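Long-range contact in gamma-hexachlorocyclohexane dehydrochlorinase (Novosphingobium barchaimii LL02, PDB 5KVB), which probably converts the pollutant gamma-hexachlorocyclohexane (lindane) to a tetrachlorocyclohexadiene by two successive dehydrochlorinations: residues A[28-36]-A[72-82]. Numbering follows the deposited sequence. Where two conformers were deposited one is given.
Sequences LIGVDKRQE and WPRWHDFIHYG
Asp-32 and His-80 pair at the probable active site of this SnoaL-like (NTF2-clan) domain, where by similarity His-80 is the proton acceptor. The carboxylate grips its partner with both oxygens. His-80 ND1 donates to Asp-32 OD1 at 2.6 Å, on the syn lone pair. His-80 N donates to Asp-32 OD2 at 2.7 Å, again from the syn side but 33° out of the carboxylate plane. Carboxylate and imidazole are nearly coplanar. The two bonds together hold the carboxylate; the one to ND1 also orients the ring. Phe-78, in one of its two conformers, turns the edge of its ring to Asp-32, with CD1 3.2 Å from OD1. On the same ring, CE1 meets Val-31 CG1 at 3.6 Å. That methyl is anti to the backbone N (chi1 169°), which directs it at the phenyl edge. Leu-28 CD2, also in one of two conformers, lies against the backbone of His-80 and Gly-82. A water accepts from Phe-78 N and can donate to Asp-32 O.

A second group forms past the helix end. Arg-34, with positive phi, lays its extended side chain over one face of the Trp-72 indole. Its CD sits over the five-membered ring, 3.9 Å from the centroid. The guanidinium stacks nearly flat, planes 17° apart, as an off-centre cation-pi contact. Its NH2 then donates to Trp-75 O at 3.1 Å. At the indole edge, Trp-72 NE1 donates to Val-31 O at 3.0 Å.

Segment 28-33, the end of helix 10-33, runs nearly antiparallel to segment 77-82 of strand 75-89, an outer strand of the chain's sheet. Helix 59-71 covers Val-31, Trp-72 and Phe-78, while His-80 also touches strands 94-107 and 113-127. Lys-33 reaches the second subunit in a salt bridge to its Asp-100.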
ATOM      1  N   LEU A  28       2.929  -9.393   8.124  0.53  4.97           N
ATOM      2  CA  LEU A  28       1.513  -9.219   7.799  0.53  6.53           C
ATOM      3  C   LEU A  28       0.942 -10.458   7.105  0.53  6.87           C
ATOM      4  O   LEU A  28      -0.133 -10.945   7.468  0.53  6.70           O
ATOM      5  CB  LEU A  28       1.307  -7.979   6.920  0.53  6.25           C
ATOM      6  CG  LEU A  28       1.175  -6.629   7.636  0.53  7.91           C
ATOM      7  CD1 LEU A  28       2.465  -6.223   8.325  0.53  6.84           C
ATOM      8  CD2 LEU A  28       0.717  -5.531   6.686  0.53  7.26           C
ATOM      9  N   ILE A  29       1.659 -10.964   6.107  1.00  5.49           N
ATOM     10  CA  ILE A  29       1.214 -12.145   5.361  1.00  5.64           C
ATOM     11  C   ILE A  29       1.148 -13.384   6.272  1.00  7.60           C
ATOM     12  O   ILE A  29       0.188 -14.158   6.225  1.00  8.35           O
ATOM     13  CB  ILE A  29       2.152 -12.412   4.150  1.00  4.56           C
ATOM     14  CG1 ILE A  29       2.053 -11.278   3.120  1.00  5.57           C
ATOM     15  CG2 ILE A  29       1.817 -13.737   3.459  1.00  7.26           C
ATOM     16  CD1 ILE A  29       3.241 -11.218   2.164  1.00  7.52           C
ATOM     17  N   GLY A  30       2.141 -13.544   7.139  1.00  7.05           N
ATOM     18  CA  GLY A  30       2.170 -14.689   8.043  1.00  6.34           C
ATOM     19  C   GLY A  30       0.992 -14.688   8.999  1.00  7.99           C
ATOM     20  O   GLY A  30       0.367 -15.726   9.220  1.00  9.33           O
ATOM     21  N   VAL A  31       0.645 -13.525   9.540  1.00  6.86           N
ATOM     22  CA  VAL A  31      -0.495 -13.445  10.458  1.00  7.45           C
ATOM     23  C   VAL A  31      -1.838 -13.633   9.719  1.00 14.21           C
ATOM     24  O   VAL A  31      -2.760 -14.285  10.231  1.00 12.63           O
ATOM     25  CB  VAL A  31      -0.483 -12.104  11.235  1.00  8.53           C
ATOM     26  CG1 VAL A  31      -1.787 -11.889  11.991  1.00 16.76           C
ATOM     27  CG2 VAL A  31       0.691 -12.059  12.199  1.00 10.71           C
ATOM     28  N   ASP A  32      -1.945 -13.092   8.508  1.00  7.59           N
ATOM     29  CA  ASP A  32      -3.195 -13.159   7.745  1.00  9.39           C
ATOM     30  C   ASP A  32      -3.481 -14.533   7.147  1.00  9.63           C
ATOM     31  O   ASP A  32      -4.625 -15.000   7.162  1.00 11.33           O
ATOM     32  CB  ASP A  32      -3.188 -12.140   6.601  1.00  7.65           C
ATOM     33  CG  ASP A  32      -3.333 -10.709   7.080  1.00  8.99           C
ATOM     34  OD1 ASP A  32      -3.776 -10.499   8.232  1.00  9.79           O
ATOM     35  OD2 ASP A  32      -3.026  -9.787   6.291  1.00  7.29           O
ATOM     36  N   LYS A  33      -2.447 -15.149   6.589  1.00  8.58           N
ATOM     37  CA  LYS A  33      -2.574 -16.438   5.906  1.00 10.33           C
ATOM     38  C   LYS A  33      -2.383 -17.582   6.900  1.00 14.54           C
ATOM     39  O   LYS A  33      -2.504 -18.755   6.535  1.00 13.32           O
ATOM     40  CB  LYS A  33      -1.556 -16.548   4.750  1.00  7.97           C
ATOM     41  CG  LYS A  33      -1.952 -15.857   3.431  1.00  8.83           C
ATOM     42  CD  LYS A  33      -2.265 -14.376   3.589  1.00  9.58           C
ATOM     43  CE  LYS A  33      -2.449 -13.701   2.233  1.00  8.36           C
ATOM     44  NZ  LYS A  33      -3.036 -12.338   2.410  1.00  7.76           N
ATOM     45  N   ARG A  34      -2.078 -17.227   8.150  1.00 12.84           N
ATOM     46  CA  ARG A  34      -1.800 -18.199   9.214  1.00 13.48           C
ATOM     47  C   ARG A  34      -0.714 -19.186   8.751  1.00 13.94           C
ATOM     48  O   ARG A  34      -0.873 -20.409   8.844  1.00 16.68           O
ATOM     49  CB  ARG A  34      -3.106 -18.901   9.646  1.00 10.49           C
ATOM     50  CG  ARG A  34      -4.187 -17.897  10.037  1.00 15.80           C
ATOM     51  CD  ARG A  34      -5.348 -18.502  10.819  1.00 14.98           C
ATOM     52  NE  ARG A  34      -6.254 -17.443  11.261  1.00 20.23           N
ATOM     53  CZ  ARG A  34      -7.358 -17.634  11.977  1.00 23.40           C
ATOM     54  NH1 ARG A  34      -7.716 -18.857  12.344  1.00 26.05           N
ATOM     55  NH2 ARG A  34      -8.101 -16.596  12.329  1.00 18.96           N
ATOM     56  N   GLN A  35       0.390 -18.625   8.246  1.00 11.02           N
ATOM     57  CA  GLN A  35       1.577 -19.369   7.834  1.00 10.10           C
ATOM     58  C   GLN A  35       2.634 -19.326   8.933  1.00 14.29           C
ATOM     59  O   GLN A  35       3.372 -18.345   9.074  1.00 12.16           O
ATOM     60  CB  GLN A  35       2.164 -18.804   6.528  1.00 12.92           C
ATOM     61  CG  GLN A  35       1.259 -18.975   5.312  1.00 11.29           C
ATOM     62  CD  GLN A  35       1.722 -18.187   4.089  1.00 14.25           C
ATOM     63  OE1 GLN A  35       2.679 -17.407   4.151  1.00 18.39           O
ATOM     64  NE2 GLN A  35       1.027 -18.380   2.974  1.00 17.51           N
ATOM     65  N   GLU A  36       2.717 -20.393   9.718  1.00 17.89           N
ATOM     66  CA  GLU A  36       3.574 -20.363  10.896  1.00 15.87           C
ATOM     67  C   GLU A  36       5.052 -20.306  10.533  1.00 14.42           C
ATOM     68  O   GLU A  36       5.821 -19.635  11.215  1.00 16.11           O
ATOM     69  CB  GLU A  36       3.275 -21.561  11.799  1.00 16.94           C
ATOM     70  CG  GLU A  36       1.999 -21.373  12.615  1.00 21.35           C
ATOM     71  CD  GLU A  36       1.654 -22.585  13.454  1.00 24.66           C
ATOM     72  OE1 GLU A  36       1.854 -23.722  12.975  1.00 38.50           O
ATOM     73  OE2 GLU A  36       1.198 -22.396  14.602  1.00 21.96           O
ATOM     74  N   TRP A  72      -5.814 -15.222  16.789  1.00 13.49           N
ATOM     75  CA  TRP A  72      -6.575 -16.033  15.833  1.00 15.11           C
ATOM     76  C   TRP A  72      -7.901 -16.585  16.400  1.00 16.62           C
ATOM     77  O   TRP A  72      -8.901 -16.589  15.689  1.00 16.97           O
ATOM     78  CB  TRP A  72      -5.716 -17.184  15.271  1.00 11.66           C
ATOM     79  CG  TRP A  72      -4.582 -16.723  14.331  1.00 14.32           C
ATOM     80  CD1 TRP A  72      -4.492 -15.519  13.694  1.00 13.53           C
ATOM     81  CD2 TRP A  72      -3.413 -17.467  13.939  1.00 17.48           C
ATOM     82  NE1 TRP A  72      -3.345 -15.464  12.937  1.00 15.37           N
ATOM     83  CE2 TRP A  72      -2.664 -16.645  13.072  1.00 14.09           C
ATOM     84  CE3 TRP A  72      -2.924 -18.742  14.243  1.00 17.41           C
ATOM     85  CZ2 TRP A  72      -1.459 -17.058  12.498  1.00 19.00           C
ATOM     86  CZ3 TRP A  72      -1.725 -19.152  13.671  1.00 17.92           C
ATOM     87  CH2 TRP A  72      -1.008 -18.311  12.811  1.00 17.87           C
ATOM     88  N   PRO A  73      -7.936 -17.025  17.676  1.00 14.49           N
ATOM     89  CA  PRO A  73      -9.253 -17.498  18.149  1.00 14.34           C
ATOM     90  C   PRO A  73     -10.330 -16.412  18.196  1.00 15.16           C
ATOM     91  O   PRO A  73     -11.524 -16.751  18.206  1.00 18.00           O
ATOM     92  CB  PRO A  73      -8.960 -18.008  19.564  1.00 14.99           C
ATOM     93  CG  PRO A  73      -7.513 -18.314  19.580  1.00 16.76           C
ATOM     94  CD  PRO A  73      -6.872 -17.307  18.656  1.00 16.54           C
ATOM     95  N   ARG A  74      -9.938 -15.142  18.230  1.00 13.84           N
ATOM     96  CA  ARG A  74     -10.910 -14.054  18.291  1.00 16.06           C
ATOM     97  C   ARG A  74     -11.529 -13.726  16.935  1.00 12.33           C
ATOM     98  O   ARG A  74     -12.527 -13.021  16.883  1.00 12.38           O
ATOM     99  CB  ARG A  74     -10.278 -12.778  18.847  1.00 20.05           C
ATOM    100  CG  ARG A  74      -9.873 -12.810  20.307  1.00 28.26           C
ATOM    101  CD  ARG A  74      -9.074 -11.551  20.616  1.00 32.22           C
ATOM    102  NE  ARG A  74      -8.752 -11.406  22.032  1.00 48.09           N
ATOM    103  CZ  ARG A  74      -7.977 -10.442  22.519  1.00 43.04           C
ATOM    104  NH1 ARG A  74      -7.440  -9.545  21.701  1.00 46.78           N
ATOM    105  NH2 ARG A  74      -7.734 -10.377  23.821  1.00 42.22           N
ATOM    106  N   TRP A  75     -10.922 -14.209  15.850  1.00 11.33           N
ATOM    107  CA  TRP A  75     -11.339 -13.830  14.498  1.00 11.77           C
ATOM    108  C   TRP A  75     -11.625 -15.035  13.592  1.00 13.76           C
ATOM    109  O   TRP A  75     -10.880 -16.026  13.588  1.00 13.90           O
ATOM    110  CB  TRP A  75     -10.257 -12.955  13.827  1.00 10.36           C
ATOM    111  CG  TRP A  75      -9.896 -11.682  14.546  1.00 11.25           C
ATOM    112  CD1 TRP A  75      -8.990 -11.541  15.557  1.00 13.07           C
ATOM    113  CD2 TRP A  75     -10.412 -10.367  14.284  1.00 10.54           C
ATOM    114  NE1 TRP A  75      -8.912 -10.225  15.943  1.00 13.18           N
ATOM    115  CE2 TRP A  75      -9.778  -9.484  15.182  1.00 11.52           C
ATOM    116  CE3 TRP A  75     -11.349  -9.853  13.379  1.00 10.52           C
ATOM    117  CZ2 TRP A  75     -10.051  -8.114  15.204  1.00 13.66           C
ATOM    118  CZ3 TRP A  75     -11.620  -8.490  13.402  1.00 11.64           C
ATOM    119  CH2 TRP A  75     -10.973  -7.637  14.313  1.00 13.84           C
ATOM    120  N   HIS A  76     -12.701 -14.951  12.815  1.00 10.22           N
ATOM    121  CA  HIS A  76     -12.931 -15.922  11.749  1.00 12.09           C
ATOM    122  C   HIS A  76     -11.849 -15.770  10.685  1.00 12.17           C
ATOM    123  O   HIS A  76     -11.311 -16.761  10.183  1.00 13.95           O
ATOM    124  CB  HIS A  76     -14.318 -15.746  11.111  1.00 16.14           C
ATOM    125  CG  HIS A  76     -15.461 -16.091  12.017  1.00 16.31           C
ATOM    126  ND1 HIS A  76     -15.643 -17.351  12.546  1.00 20.51           N
ATOM    127  CD2 HIS A  76     -16.500 -15.344  12.460  1.00 17.78           C
ATOM    128  CE1 HIS A  76     -16.735 -17.360  13.292  1.00 16.45           C
ATOM    129  NE2 HIS A  76     -17.274 -16.155  13.256  1.00 17.41           N
ATOM    130  N   ASP A  77     -11.546 -14.517  10.350  1.00 10.03           N
ATOM    131  CA  ASP A  77     -10.509 -14.200   9.377  1.00 11.55           C
ATOM    132  C   ASP A  77     -10.311 -12.690   9.358  1.00  8.98           C
ATOM    133  O   ASP A  77     -11.167 -11.947   9.833  1.00  9.85           O
ATOM    134  CB  ASP A  77     -10.895 -14.694   7.983  1.00 14.54           C
ATOM    135  CG  ASP A  77     -12.013 -13.884   7.381  1.00 19.24           C
ATOM    136  OD1 ASP A  77     -13.190 -14.171   7.678  1.00 23.87           O
ATOM    137  OD2 ASP A  77     -11.710 -12.932   6.628  1.00 25.66           O
ATOM    138  N   PHE A  78      -9.171 -12.251   8.824  1.00  8.78           N
ATOM    139  CA  PHE A  78      -8.913 -10.832   8.610  0.50  8.11           C
ATOM    140  C   PHE A  78      -7.844 -10.630   7.547  1.00  8.99           C
ATOM    141  O   PHE A  78      -7.193 -11.585   7.126  1.00  9.10           O
ATOM    142  CB  PHE A  78      -8.504 -10.139   9.917  0.50  9.19           C
ATOM    143  CG  PHE A  78      -7.455 -10.877  10.716  0.50  9.45           C
ATOM    144  CD1 PHE A  78      -6.169 -11.052  10.230  0.50 10.37           C
ATOM    145  CD2 PHE A  78      -7.756 -11.378  11.970  0.50 16.03           C
ATOM    146  CE1 PHE A  78      -5.211 -11.715  10.976  0.50 11.85           C
ATOM    147  CE2 PHE A  78      -6.807 -12.043  12.718  0.50 13.97           C
ATOM    148  CZ  PHE A  78      -5.533 -12.215  12.219  0.50 15.64           C
ATOM    149  N   ILE A  79      -7.679  -9.382   7.130  1.00  7.47           N
ATOM    150  CA  ILE A  79      -6.663  -9.018   6.148  1.00  7.06           C
ATOM    151  C   ILE A  79      -6.040  -7.700   6.592  1.00  6.42           C
ATOM    152  O   ILE A  79      -6.738  -6.781   7.014  1.00  7.75           O
ATOM    153  CB  ILE A  79      -7.273  -8.917   4.714  1.00  5.09           C
ATOM    154  CG1 ILE A  79      -6.225  -8.520   3.675  1.00  6.91           C
ATOM    155  CG2 ILE A  79      -8.446  -7.939   4.661  1.00  7.96           C
ATOM    156  CD1 ILE A  79      -5.057  -9.503   3.514  1.00  7.24           C
ATOM    157  N   HIS A  80      -4.707  -7.629   6.532  1.00  6.20           N
ATOM    158  CA  HIS A  80      -3.959  -6.419   6.888  1.00  7.88           C
ATOM    159  C   HIS A  80      -3.273  -5.847   5.666  1.00  7.00           C
ATOM    160  O   HIS A  80      -2.406  -6.500   5.082  1.00 10.17           O
ATOM    161  CB  HIS A  80      -2.880  -6.707   7.942  1.00  8.82           C
ATOM    162  CG  HIS A  80      -3.409  -7.040   9.302  1.00  9.46           C
ATOM    163  ND1 HIS A  80      -3.983  -8.257   9.602  1.00 13.20           N
ATOM    164  CD2 HIS A  80      -3.405  -6.328  10.456  1.00 11.76           C
ATOM    165  CE1 HIS A  80      -4.337  -8.270  10.878  1.00 13.56           C
ATOM    166  NE2 HIS A  80      -3.990  -7.113  11.419  1.00 11.55           N
ATOM    167  N   TYR A  81      -3.642  -4.627   5.309  1.00  4.71           N
ATOM    168  CA  TYR A  81      -3.022  -3.905   4.202  1.00  6.14           C
ATOM    169  C   TYR A  81      -1.966  -2.931   4.733  1.00  6.86           C
ATOM    170  O   TYR A  81      -2.302  -1.941   5.388  1.00  9.46           O
ATOM    171  CB  TYR A  81      -4.085  -3.150   3.390  1.00  9.27           C
ATOM    172  CG  TYR A  81      -5.169  -4.032   2.785  1.00  6.32           C
ATOM    173  CD1 TYR A  81      -4.914  -4.799   1.654  1.00  7.34           C
ATOM    174  CD2 TYR A  81      -6.447  -4.078   3.336  1.00  7.46           C
ATOM    175  CE1 TYR A  81      -5.899  -5.610   1.087  1.00  7.71           C
ATOM    176  CE2 TYR A  81      -7.432  -4.884   2.785  1.00  9.42           C
ATOM    177  CZ  TYR A  81      -7.156  -5.639   1.659  1.00  9.58           C
ATOM    178  OH  TYR A  81      -8.127  -6.439   1.090  1.00  9.75           O
ATOM    179  N   GLY A  82      -0.692  -3.207   4.448  1.00  6.14           N
ATOM    180  CA  GLY A  82       0.392  -2.354   4.929  1.00  6.21           C
ATOM    181  C   GLY A  82       0.774  -1.307   3.901  1.00  8.52           C
ATOM    182  O   GLY A  82       0.960  -1.625   2.721  1.00  9.60           O
TER
HETATM  183  O   HOH W   1      -7.084 -13.573   5.237  1.00 15.99           O
HETATM  184  O   HOH W   2      -7.293 -14.636   8.334  1.00 16.30           O
HETATM  185  O   HOH W   3     -10.068 -18.648  14.416  1.00 20.85           O